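Local coordinates for DNA-binding protein reb1 (Schizosaccharomyces pombe, PDB 5EYB) that binds specific DNA sites in rDNA and upstream of many genes, acting in transcription regulation and in termination of RNA polymerase I transcription, at residues Glu23-Asn28 with Lys58-Glu63; Cys126-Ile129 with Cys134-Thr137; Asn287-Glu292 with Lys312-Arg317. All coordinates share one frame; numbering follows the deposited sequence.

Contact 1. Residues Glu23-Asn28 with Lys58-Glu63; sequences ERRMQN and KLLVQE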
ATOM      1  N   GLU A  23      23.642  12.004  -4.805  1.00 70.55           N
ATOM      2  CA  GLU A  23      24.183  13.349  -4.941  1.00 73.79           C
ATOM      3  C   GLU A  23      25.645  13.327  -5.378  1.00 79.71           C
ATOM      4  O   GLU A  23      26.055  14.115  -6.230  1.00 82.45           O
ATOM      5  CB  GLU A  23      24.039  14.116  -3.624  1.00 77.58           C
ATOM      6  N   ARG A  24      26.425  12.419  -4.796  1.00 84.35           N
ATOM      7  CA  ARG A  24      27.839  12.283  -5.140  1.00 90.00           C
ATOM      8  C   ARG A  24      28.010  11.802  -6.578  1.00 83.96           C
ATOM      9  O   ARG A  24      28.831  12.327  -7.327  1.00 85.43           O
ATOM     10  CB  ARG A  24      28.542  11.316  -4.183  1.00 98.87           C
ATOM     11  CG  ARG A  24      30.017  11.095  -4.503  1.00109.86           C
ATOM     12  CD  ARG A  24      30.558   9.816  -3.870  1.00117.33           C
ATOM     13  NE  ARG A  24      31.921   9.521  -4.312  1.00123.38           N
ATOM     14  CZ  ARG A  24      32.581   8.402  -4.025  1.00126.41           C
ATOM     15  NH1 ARG A  24      32.005   7.457  -3.295  1.00127.27           N
ATOM     16  NH2 ARG A  24      33.816   8.226  -4.474  1.00128.12           N
ATOM     17  N   ARG A  25      27.222  10.801  -6.954  1.00 77.32           N
ATOM     18  CA  ARG A  25      27.279  10.238  -8.296  1.00 76.79           C
ATOM     19  C   ARG A  25      26.829  11.269  -9.325  1.00 79.54           C
ATOM     20  O   ARG A  25      27.234  11.224 -10.486  1.00 82.60           O
ATOM     21  CB  ARG A  25      26.411   8.981  -8.386  1.00 75.65           C
ATOM     22  CG  ARG A  25      26.822   8.018  -9.486  1.00 83.03           C
ATOM     23  CD  ARG A  25      28.287   7.650  -9.359  1.00 94.02           C
ATOM     24  NE  ARG A  25      28.611   7.164  -8.021  1.00106.79           N
ATOM     25  CZ  ARG A  25      29.849   6.996  -7.567  1.00121.55           C
ATOM     26  NH1 ARG A  25      30.887   7.279  -8.345  1.00125.70           N
ATOM     27  NH2 ARG A  25      30.052   6.550  -6.334  1.00126.25           N
ATOM     28  N   MET A  26      25.992  12.200  -8.883  1.00 78.29           N
ATOM     29  CA  MET A  26      25.477  13.250  -9.748  1.00 75.85           C
ATOM     30  C   MET A  26      26.475  14.390  -9.897  1.00 80.89           C
ATOM     31  O   MET A  26      26.576  15.002 -10.959  1.00 82.34           O
ATOM     32  CB  MET A  26      24.156  13.784  -9.201  1.00 74.99           C
ATOM     33  CG  MET A  26      23.098  13.984 -10.259  1.00 78.03           C
ATOM     34  SD  MET A  26      22.777  12.464 -11.166  1.00 70.79           S
ATOM     35  CE  MET A  26      22.453  11.348  -9.814  1.00 76.37           C
ATOM     36  N   GLN A  27      27.202  14.679  -8.822  1.00 83.14           N
ATOM     37  CA  GLN A  27      28.246  15.696  -8.862  1.00 88.62           C
ATOM     38  C   GLN A  27      29.373  15.258  -9.791  1.00 91.65           C
ATOM     39  O   GLN A  27      29.918  16.064 -10.545  1.00 96.80           O
ATOM     40  CB  GLN A  27      28.791  15.972  -7.459  1.00 89.92           C
ATOM     41  N   ASN A  28      29.712  13.974  -9.734  1.00 89.07           N
ATOM     42  CA  ASN A  28      30.759  13.418 -10.583  1.00 87.12           C
ATOM     43  C   ASN A  28      30.321  13.359 -12.038  1.00 80.24           C
ATOM     44  O   ASN A  28      31.134  13.485 -12.952  1.00 81.99           O
ATOM     45  CB  ASN A  28      31.157  12.025 -10.095  1.00 90.34           C
ATOM     46  CG  ASN A  28      31.777  12.047  -8.712  1.00 99.61           C
ATOM     47  OD1 ASN A  28      32.491  12.986  -8.352  1.00102.80           O
ATOM     48  ND2 ASN A  28      31.506  11.012  -7.926  1.00101.71           N
ATOM     49  N   LYS A  58      21.342   3.432 -15.723  1.00 64.20           N
ATOM     50  CA  LYS A  58      21.645   2.012 -15.833  1.00 63.31           C
ATOM     51  C   LYS A  58      22.640   1.578 -14.760  1.00 65.06           C
ATOM     52  O   LYS A  58      22.522   0.489 -14.195  1.00 71.70           O
ATOM     53  CB  LYS A  58      22.193   1.687 -17.224  1.00 64.88           C
ATOM     54  CG  LYS A  58      21.272   0.821 -18.067  1.00 71.52           C
ATOM     55  CD  LYS A  58      21.860   0.551 -19.444  1.00 75.53           C
ATOM     56  CE  LYS A  58      21.914   1.819 -20.280  1.00 79.39           C
ATOM     57  NZ  LYS A  58      22.598   1.593 -21.582  1.00 82.02           N
ATOM     58  N   LEU A  59      23.616   2.440 -14.484  1.00 60.14           N
ATOM     59  CA  LEU A  59      24.596   2.193 -13.433  1.00 63.15           C
ATOM     60  C   LEU A  59      23.929   2.187 -12.062  1.00 68.73           C
ATOM     61  O   LEU A  59      24.171   1.293 -11.249  1.00 66.75           O
ATOM     62  CB  LEU A  59      25.710   3.246 -13.481  1.00 62.38           C
ATOM     63  CG  LEU A  59      26.781   3.240 -12.387  1.00 63.28           C
ATOM     64  CD1 LEU A  59      28.121   3.599 -12.988  1.00 57.33           C
ATOM     65  CD2 LEU A  59      26.440   4.217 -11.269  1.00 66.82           C
ATOM     66  N   LEU A  60      23.095   3.195 -11.817  1.00 68.23           N
ATOM     67  CA  LEU A  60      22.369   3.320 -10.556  1.00 63.44           C
ATOM     68  C   LEU A  60      21.531   2.084 -10.264  1.00 62.71           C
ATOM     69  O   LEU A  60      21.527   1.577  -9.141  1.00 60.62           O
ATOM     70  CB  LEU A  60      21.472   4.559 -10.581  1.00 57.01           C
ATOM     71  CG  LEU A  60      22.187   5.903 -10.693  1.00 52.73           C
ATOM     72  CD1 LEU A  60      21.176   7.033 -10.722  1.00 45.36           C
ATOM     73  CD2 LEU A  60      23.167   6.081  -9.546  1.00 54.55           C
ATOM     74  N   VAL A  61      20.823   1.606 -11.284  1.00 61.63           N
ATOM     75  CA  VAL A  61      19.987   0.421 -11.154  1.00 60.77           C
ATOM     76  C   VAL A  61      20.822  -0.768 -10.703  1.00 67.98           C
ATOM     77  O   VAL A  61      20.406  -1.543  -9.840  1.00 74.69           O
ATOM     78  CB  VAL A  61      19.278   0.079 -12.478  1.00 58.61           C
ATOM     79  CG1 VAL A  61      18.488  -1.213 -12.341  1.00 55.01           C
ATOM     80  CG2 VAL A  61      18.367   1.219 -12.901  1.00 58.96           C
ATOM     81  N   GLN A  62      22.011  -0.895 -11.279  1.00 69.06           N
ATOM     82  CA  GLN A  62      22.924  -1.971 -10.919  1.00 77.15           C
ATOM     83  C   GLN A  62      23.557  -1.719  -9.554  1.00 81.24           C
ATOM     84  O   GLN A  62      23.759  -2.649  -8.772  1.00 87.56           O
ATOM     85  CB  GLN A  62      24.009  -2.127 -11.982  1.00 79.06           C
ATOM     86  CG  GLN A  62      25.086  -3.128 -11.617  1.00 82.64           C
ATOM     87  CD  GLN A  62      26.275  -3.063 -12.546  1.00 83.81           C
ATOM     88  OE1 GLN A  62      27.419  -2.969 -12.102  1.00 88.57           O
ATOM     89  NE2 GLN A  62      26.014  -3.113 -13.848  1.00 81.91           N
ATOM     90  N   GLU A  63      23.861  -0.456  -9.273  1.00 78.30           N
ATOM     91  CA  GLU A  63      24.541  -0.089  -8.035  1.00 78.68           C
ATOM     92  C   GLU A  63      23.591  -0.027  -6.841  1.00 72.87           C
ATOM     93  O   GLU A  63      24.028  -0.074  -5.694  1.00 73.39           O
ATOM     94  CB  GLU A  63      25.253   1.254  -8.201  1.00 80.76           C
ATOM     95  CG  GLU A  63      26.468   1.209  -9.116  1.00 86.07           C
ATOM     96  CD  GLU A  63      27.653   0.515  -8.478  1.00100.31           C
ATOM     97  OE1 GLU A  63      27.721  -0.733  -8.537  1.00103.07           O
ATOM     98  OE2 GLU A  63      28.518   1.220  -7.918  1.00107.92           O
TER
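R25 meets L60 and L59 through the aliphatic part of its side chain, not through its charge. Its CG lies 4.1 Å from CD2 of L60, while the same R25 CG stands 4.2 Å from CD2 of L59. One methylene thus sits against a methyl of each leucine, and the R25 and L60 side chains run alongside each other in opposite senses. M26, itself buried, brings its CE only to 4.6 Å from CD1 of L60, a looser approach. No hydrogen bond crosses, since the atoms that meet are carbons; a bond such as E63 N to L59 O (2.7 Å) simply holds the helix.

The pair joins helix 16-32 to helix 51-63 within the first Myb-associated domain, a small all-helical unit related to helix-turn-helix folds. CA of R25 and CA of L60 are 8.8 Å apart, a spacing that side chains must bridge. Leucine suits position 60 because its branched end can serve several neighbours: it also packs on Y21, L22 and I72, the last on helix 69-79. R25 and M26 both also touch L56, one turn before L60, which continues the apolar strip.

The shape of R25 explains how a charged residue can take part. Its CB points toward the other helix, and CG stands anti to the backbone N (chi1 -156°). Bends at chi2 (54°) and chi3 (53°) then swing the guanidinium away from L60 and back to R24 on its own helix. There R25 NH2 lies 3.6 Å above the guanidinium plane of R24, offset toward its rim. E63 carries the opposite charge, but its OE2 is 5.8 Å from R25 NH2, so any attraction is probably long-range. K58, just before L59, packs on a DNA phosphate.

Contact 2. Residues Cys126-Ile129 with Cys134-Thr137; sequences CNQI and CPKT. With nucleotides of chain B.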
ATOM      1  N   CYS A 126      20.466  -5.585  20.124  1.00 72.51           N
ATOM      2  CA  CYS A 126      19.114  -5.930  19.696  1.00 70.95           C
ATOM      3  C   CYS A 126      18.425  -6.880  20.671  1.00 79.04           C
ATOM      4  O   CYS A 126      17.227  -6.748  20.932  1.00 82.72           O
ATOM      5  CB  CYS A 126      19.141  -6.553  18.299  1.00 67.96           C
ATOM      6  SG  CYS A 126      19.760  -5.461  17.004  1.00 77.69           S
ATOM      7  N   ASN A 127      19.179  -7.838  21.203  1.00 81.15           N
ATOM      8  CA  ASN A 127      18.621  -8.810  22.136  1.00 83.25           C
ATOM      9  C   ASN A 127      18.207  -8.171  23.454  1.00 78.17           C
ATOM     10  O   ASN A 127      17.187  -8.536  24.035  1.00 75.81           O
ATOM     11  CB  ASN A 127      19.619  -9.940  22.397  1.00 99.06           C
ATOM     12  CG  ASN A 127      19.753 -10.882  21.217  1.00106.92           C
ATOM     13  OD1 ASN A 127      19.060 -11.898  21.134  1.00100.92           O
ATOM     14  ND2 ASN A 127      20.643 -10.545  20.291  1.00114.42           N
ATOM     15  N   GLN A 128      18.999  -7.214  23.923  1.00 76.49           N
ATOM     16  CA  GLN A 128      18.692  -6.521  25.168  1.00 75.45           C
ATOM     17  C   GLN A 128      17.476  -5.610  25.009  1.00 76.22           C
ATOM     18  O   GLN A 128      16.699  -5.435  25.946  1.00 77.31           O
ATOM     19  CB  GLN A 128      19.900  -5.718  25.644  1.00 74.30           C
ATOM     20  CG  GLN A 128      21.036  -6.579  26.165  1.00 78.58           C
ATOM     21  CD  GLN A 128      20.621  -7.429  27.350  1.00 84.17           C
ATOM     22  OE1 GLN A 128      20.146  -6.915  28.362  1.00 85.88           O
ATOM     23  NE2 GLN A 128      20.791  -8.740  27.226  1.00 83.63           N
ATOM     24  N   ILE A 129      17.316  -5.033  23.822  1.00 73.11           N
ATOM     25  CA  ILE A 129      16.131  -4.239  23.521  1.00 72.03           C
ATOM     26  C   ILE A 129      14.894  -5.123  23.619  1.00 73.02           C
ATOM     27  O   ILE A 129      13.876  -4.730  24.192  1.00 73.05           O
ATOM     28  CB  ILE A 129      16.203  -3.608  22.113  1.00 71.99           C
ATOM     29  CG1 ILE A 129      17.302  -2.546  22.043  1.00 75.38           C
ATOM     30  CG2 ILE A 129      14.872  -2.989  21.735  1.00 72.19           C
ATOM     31  CD1 ILE A 129      16.985  -1.280  22.793  1.00 76.78           C
ATOM     32  N   CYS A 134      13.526  -4.682  29.411  1.00 75.95           N
ATOM     33  CA  CYS A 134      14.851  -4.117  29.168  1.00 73.68           C
ATOM     34  C   CYS A 134      15.517  -3.645  30.460  1.00 77.82           C
ATOM     35  O   CYS A 134      14.840  -3.195  31.384  1.00 79.20           O
ATOM     36  CB  CYS A 134      14.757  -2.958  28.167  1.00 77.42           C
ATOM     37  SG  CYS A 134      13.991  -1.443  28.809  1.00 80.77           S
ATOM     38  N   PRO A 135      16.854  -3.753  30.529  1.00 80.67           N
ATOM     39  CA  PRO A 135      17.608  -3.335  31.717  1.00 84.13           C
ATOM     40  C   PRO A 135      17.666  -1.818  31.875  1.00 85.25           C
ATOM     41  O   PRO A 135      17.209  -1.088  30.995  1.00 79.86           O
ATOM     42  CB  PRO A 135      19.005  -3.905  31.461  1.00 81.64           C
ATOM     43  CG  PRO A 135      19.111  -3.959  29.975  1.00 76.87           C
ATOM     44  CD  PRO A 135      17.735  -4.320  29.491  1.00 78.49           C
ATOM     45  N   LYS A 136      18.232  -1.358  32.986  1.00 90.91           N
ATOM     46  CA  LYS A 136      18.312   0.068  33.283  1.00 93.96           C
ATOM     47  C   LYS A 136      19.188   0.825  32.284  1.00 95.14           C
ATOM     48  O   LYS A 136      18.943   1.998  32.002  1.00 94.75           O
ATOM     49  CB  LYS A 136      18.839   0.281  34.704  1.00 99.06           C
ATOM     50  N   THR A 137      20.206   0.153  31.755  1.00 94.37           N
ATOM     51  CA  THR A 137      21.101   0.768  30.781  1.00 90.25           C
ATOM     52  C   THR A 137      20.360   1.068  29.486  1.00 85.87           C
ATOM     53  O   THR A 137      20.561   2.115  28.873  1.00 85.04           O
ATOM     54  CB  THR A 137      22.311  -0.129  30.468  1.00 92.75           C
ATOM     55  OG1 THR A 137      21.876  -1.288  29.746  1.00 90.54           O
ATOM     56  CG2 THR A 137      23.003  -0.562  31.750  1.00 98.42           C
TER
ATOM     57  P    DG B   8      10.697  -2.763  27.528  1.00 62.01           P
ATOM     58  OP1  DG B   8      11.564  -3.799  28.131  1.00 64.63           O
ATOM     59  OP2  DG B   8      11.074  -2.144  26.239  1.00 53.28           O
ATOM     60  O5'  DG B   8       9.228  -3.366  27.370  1.00 48.66           O
ATOM     61  C5'  DG B   8       8.581  -3.926  28.496  1.00 49.94           C
ATOM     62  C4'  DG B   8       7.408  -4.801  28.085  1.00 53.31           C
ATOM     63  O4'  DG B   8       6.185  -4.021  28.081  1.00 53.63           O
ATOM     64  C3'  DG B   8       7.508  -5.450  26.709  1.00 56.06           C
ATOM     65  O3'  DG B   8       6.967  -6.764  26.780  1.00 64.40           O
ATOM     66  C2'  DG B   8       6.661  -4.528  25.828  1.00 53.28           C
ATOM     67  C1'  DG B   8       5.584  -4.056  26.801  1.00 53.54           C
ATOM     68  N9   DG B   8       5.074  -2.716  26.520  1.00 54.88           N
ATOM     69  C8   DG B   8       5.814  -1.585  26.274  1.00 55.35           C
ATOM     70  N7   DG B   8       5.087  -0.520  26.080  1.00 57.31           N
ATOM     71  C5   DG B   8       3.780  -0.970  26.217  1.00 55.99           C
ATOM     72  C6   DG B   8       2.555  -0.265  26.116  1.00 55.33           C
ATOM     73  O6   DG B   8       2.378   0.937  25.878  1.00 58.12           O
ATOM     74  N1   DG B   8       1.463  -1.096  26.324  1.00 52.06           N
ATOM     75  C2   DG B   8       1.538  -2.440  26.594  1.00 52.26           C
ATOM     76  N2   DG B   8       0.369  -3.074  26.763  1.00 54.22           N
ATOM     77  N3   DG B   8       2.678  -3.115  26.693  1.00 52.33           N
ATOM     78  C4   DG B   8       3.755  -2.318  26.493  1.00 51.60           C
TER
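Q128 and P135 supply most of the van der Waals contact between the end of helix 122-129 and the residues leading into helix 136-147. The two side chains cross at about a right angle, and OE1 of Q128 rests 3.5 Å from CG of P135 and 3.7 Å from CD of P135. Q128 gets there by a folded path: CG lies beside its own backbone N, and the chain bends again at chi2 (-60°), bringing OE1 to the CG-CD edge of the proline ring. A long, flexible, polar side chain suits this partly exposed spot, where W120 and I138 also touch it. Nearer the backbone, the main-chain O of Q128 is 3.9 Å from CB of C134. I129 points away from the second segment and packs on I138 and Y142, so that helix 122-129 is joined to helix 136-147 there as well.

Polar contact is made with the DNA. The backbone N of C134 donates a hydrogen bond to OP1 of DG8 of chain B, nearly straight at 166°; the modelled separation of C134 N and DG8 OP1, 2.5 Å, is too short to be trusted in detail at this resolution. SG of C134 also packs by the phosphate, 3.4 Å from OP1 of DG8, because chi1 (72°) sets the sulfur between its own backbone N and carbonyl carbon. A small side chain suits a residue that must let its N-H approach an anion. P135 follows at the N-cap position, where a rigid ring lacking an N-H fits the start of a helix.

In this second Myb-associated domain the two segments therefore pack oxygen against carbon, with no hydrogen bond between them, while the peptide N-H on a phosphate oxygen is consistent with a DNA-backbone contact that does not itself read the base.

Contact 3. Residues Asn287-Glu292 with Lys312-Arg317; sequences NVWLLE and KEANGR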
ATOM      1  N   ASN A 287     -29.001   6.748 -16.613  1.00 91.22           N
ATOM      2  CA  ASN A 287     -29.396   5.434 -16.117  1.00 84.71           C
ATOM      3  C   ASN A 287     -29.910   4.535 -17.234  1.00 85.31           C
ATOM      4  O   ASN A 287     -29.625   3.338 -17.256  1.00 84.54           O
ATOM      5  CB  ASN A 287     -30.460   5.566 -15.027  1.00 78.03           C
ATOM      6  CG  ASN A 287     -29.879   5.999 -13.696  1.00 75.47           C
ATOM      7  OD1 ASN A 287     -28.726   5.703 -13.384  1.00 75.44           O
ATOM      8  ND2 ASN A 287     -30.679   6.700 -12.902  1.00 77.83           N
ATOM      9  N   VAL A 288     -30.669   5.120 -18.156  1.00 86.74           N
ATOM     10  CA  VAL A 288     -31.196   4.386 -19.303  1.00 88.55           C
ATOM     11  C   VAL A 288     -30.073   3.804 -20.151  1.00 87.90           C
ATOM     12  O   VAL A 288     -30.073   2.612 -20.462  1.00 88.69           O
ATOM     13  CB  VAL A 288     -32.074   5.281 -20.195  1.00 94.48           C
ATOM     14  CG1 VAL A 288     -32.443   4.548 -21.474  1.00 95.93           C
ATOM     15  CG2 VAL A 288     -33.320   5.718 -19.449  1.00 94.64           C
ATOM     16  N   TRP A 289     -29.118   4.653 -20.517  1.00 83.76           N
ATOM     17  CA  TRP A 289     -27.990   4.236 -21.341  1.00 83.32           C
ATOM     18  C   TRP A 289     -27.236   3.076 -20.704  1.00 83.84           C
ATOM     19  O   TRP A 289     -26.866   2.117 -21.382  1.00 86.64           O
ATOM     20  CB  TRP A 289     -27.038   5.409 -21.584  1.00 81.77           C
ATOM     21  CG  TRP A 289     -25.805   5.021 -22.345  1.00 85.02           C
ATOM     22  CD1 TRP A 289     -25.645   5.011 -23.701  1.00 91.36           C
ATOM     23  CD2 TRP A 289     -24.560   4.578 -21.793  1.00 83.19           C
ATOM     24  NE1 TRP A 289     -24.377   4.592 -24.025  1.00 95.08           N
ATOM     25  CE2 TRP A 289     -23.692   4.320 -22.870  1.00 89.82           C
ATOM     26  CE3 TRP A 289     -24.097   4.376 -20.490  1.00 79.47           C
ATOM     27  CZ2 TRP A 289     -22.385   3.871 -22.686  1.00 92.80           C
ATOM     28  CZ3 TRP A 289     -22.802   3.931 -20.308  1.00 79.08           C
ATOM     29  CH2 TRP A 289     -21.961   3.682 -21.398  1.00 87.42           C
ATOM     30  N   LEU A 290     -27.017   3.170 -19.397  1.00 81.63           N
ATOM     31  CA  LEU A 290     -26.305   2.129 -18.667  1.00 77.73           C
ATOM     32  C   LEU A 290     -27.081   0.818 -18.681  1.00 73.85           C
ATOM     33  O   LEU A 290     -26.525  -0.235 -18.983  1.00 74.18           O
ATOM     34  CB  LEU A 290     -26.041   2.565 -17.228  1.00 78.00           C
ATOM     35  CG  LEU A 290     -25.318   1.550 -16.342  1.00 75.47           C
ATOM     36  CD1 LEU A 290     -24.011   1.112 -16.984  1.00 78.13           C
ATOM     37  CD2 LEU A 290     -25.070   2.122 -14.956  1.00 71.16           C
ATOM     38  N   LEU A 291     -28.368   0.888 -18.361  1.00 72.62           N
ATOM     39  CA  LEU A 291     -29.203  -0.306 -18.333  1.00 78.78           C
ATOM     40  C   LEU A 291     -29.384  -0.898 -19.730  1.00 85.00           C
ATOM     41  O   LEU A 291     -29.532  -2.109 -19.883  1.00 87.52           O
ATOM     42  CB  LEU A 291     -30.566   0.004 -17.712  1.00 76.35           C
ATOM     43  CG  LEU A 291     -30.562   0.380 -16.230  1.00 68.69           C
ATOM     44  CD1 LEU A 291     -31.981   0.615 -15.735  1.00 64.35           C
ATOM     45  CD2 LEU A 291     -29.869  -0.695 -15.403  1.00 69.79           C
ATOM     46  N   GLU A 292     -29.368  -0.042 -20.745  1.00 85.97           N
ATOM     47  CA  GLU A 292     -29.485  -0.510 -22.121  1.00 89.48           C
ATOM     48  C   GLU A 292     -28.203  -1.184 -22.584  1.00 88.92           C
ATOM     49  O   GLU A 292     -28.243  -2.198 -23.280  1.00 90.65           O
ATOM     50  CB  GLU A 292     -29.838   0.645 -23.059  1.00 94.30           C
ATOM     51  CG  GLU A 292     -31.308   1.014 -23.042  1.00 95.73           C
ATOM     52  CD  GLU A 292     -31.626   2.184 -23.944  1.00100.10           C
ATOM     53  OE1 GLU A 292     -30.757   3.068 -24.098  1.00103.81           O
ATOM     54  OE2 GLU A 292     -32.744   2.218 -24.502  1.00100.37           O
ATOM     55  N   LYS A 312     -15.535   1.289 -22.477  1.00109.86           N
ATOM     56  CA  LYS A 312     -15.013   1.949 -23.667  1.00110.59           C
ATOM     57  C   LYS A 312     -15.991   2.986 -24.209  1.00110.96           C
ATOM     58  O   LYS A 312     -15.592   4.078 -24.608  1.00117.31           O
ATOM     59  CB  LYS A 312     -14.693   0.918 -24.751  1.00113.06           C
ATOM     60  N   GLU A 313     -17.274   2.641 -24.213  1.00108.25           N
ATOM     61  CA  GLU A 313     -18.295   3.538 -24.740  1.00114.49           C
ATOM     62  C   GLU A 313     -18.517   4.728 -23.809  1.00118.50           C
ATOM     63  O   GLU A 313     -18.946   5.795 -24.244  1.00121.37           O
ATOM     64  CB  GLU A 313     -19.602   2.780 -24.963  1.00112.84           C
ATOM     65  CG  GLU A 313     -20.628   3.542 -25.779  1.00120.53           C
ATOM     66  CD  GLU A 313     -21.769   2.658 -26.231  1.00126.47           C
ATOM     67  OE1 GLU A 313     -21.547   1.438 -26.383  1.00129.20           O
ATOM     68  OE2 GLU A 313     -22.887   3.178 -26.430  1.00127.32           O
ATOM     69  N   ALA A 314     -18.223   4.539 -22.526  1.00119.99           N
ATOM     70  CA  ALA A 314     -18.292   5.630 -21.561  1.00123.46           C
ATOM     71  C   ALA A 314     -17.124   6.585 -21.777  1.00133.34           C
ATOM     72  O   ALA A 314     -17.300   7.803 -21.818  1.00134.75           O
ATOM     73  CB  ALA A 314     -18.291   5.090 -20.141  1.00118.12           C
ATOM     74  N   ASN A 315     -15.933   6.007 -21.910  1.00142.33           N
ATOM     75  CA  ASN A 315     -14.711   6.735 -22.247  1.00149.26           C
ATOM     76  C   ASN A 315     -14.393   7.909 -21.323  1.00147.59           C
ATOM     77  O   ASN A 315     -14.482   9.069 -21.727  1.00151.32           O
ATOM     78  CB  ASN A 315     -14.781   7.234 -23.692  1.00163.64           C
ATOM     79  CG  ASN A 315     -13.417   7.604 -24.247  1.00176.45           C
ATOM     80  OD1 ASN A 315     -12.744   6.782 -24.869  1.00180.82           O
ATOM     81  ND2 ASN A 315     -13.003   8.845 -24.020  1.00182.15           N
ATOM     82  N   GLY A 316     -14.022   7.602 -20.085  1.00137.31           N
ATOM     83  CA  GLY A 316     -13.535   8.615 -19.168  1.00131.86           C
ATOM     84  C   GLY A 316     -14.565   9.189 -18.214  1.00120.81           C
ATOM     85  O   GLY A 316     -14.209   9.680 -17.143  1.00118.38           O
ATOM     86  N   ARG A 317     -15.837   9.135 -18.597  1.00114.73           N
ATOM     87  CA  ARG A 317     -16.893   9.703 -17.765  1.00106.93           C
ATOM     88  C   ARG A 317     -17.079   8.885 -16.492  1.00102.41           C
ATOM     89  O   ARG A 317     -17.290   9.436 -15.411  1.00 99.94           O
ATOM     90  CB  ARG A 317     -18.213   9.785 -18.533  1.00101.77           C
ATOM     91  CG  ARG A 317     -19.246  10.651 -17.831  1.00102.01           C
ATOM     92  CD  ARG A 317     -20.576  10.690 -18.563  1.00102.28           C
ATOM     93  NE  ARG A 317     -21.502  11.619 -17.920  1.00104.69           N
ATOM     94  CZ  ARG A 317     -22.779  11.764 -18.255  1.00107.50           C
ATOM     95  NH1 ARG A 317     -23.302  11.036 -19.233  1.00105.13           N
ATOM     96  NH2 ARG A 317     -23.537  12.640 -17.608  1.00110.78           N
TER
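NE1 of W289 donates a hydrogen bond to OE2 of E313 over 3.2 Å, somewhat bent at 146°. The carboxylate oxygen sits at the edge of the indole, slightly out of the ring plane, whereas the N-H comes to the oxygen from well above the carboxylate plane; ring and carboxylate are turned 78° from each other. The stem of the glutamate lies along the same edge: CG of E313 is 3.6 Å from CZ2 of W289, and CB of E313 lies in the ring plane, 3.8 Å from that CZ2. Glutamate suits this exposed place because its extended chain covers the indole rim and still delivers an acceptor to NE1. Farther round the ring, CH2 of W289 touches CB of A314 at 4.1 Å, where a methyl group fits beside so large a partner.

With CG anti to its backbone N (chi1 176°), W289 sends the ring out from helix 284-299 to reach helix 307-314. Replacing the tryptophan with a phenylalanine would probably leave the E313 carboxylate without its N-H partner and open a gap beside A314. M323 and W318 also pack on the indole.

Beyond A314, N315 and G316, both of positive phi, turn the chain toward helix 320-333; glycine suits position 316 because a CB there would press on the carbonyl O of N315. An indole N-H thus meets a carboxylate across a helix pair, within a cluster of helices 284-299, 307-314 and 320-333 whose order is reminiscent of a three-helix Myb-like unit.

How the contacts relate
The three contacts lie in series along the chain and share no helix. Contacts 1 and 2 are both partly buried, each inside its own Myb-associated domain, with centres 39 Å apart; contact 3 is a surface contact in the C-terminal region, across the centre of the chain from contact 2 and 63 Å from it, centre to centre. Their chemistry follows their place. Contact 1 joins two helices by aliphatic carbons alone, contact 2 joins two helices close in sequence and turns a peptide N-H to the DNA, and contact 3 adds a side-chain hydrogen bond to apolar packing. In contact 1 a lysine touches DNA phosphate, whereas contact 3 stays about 9 Å from the nearest DNA atom.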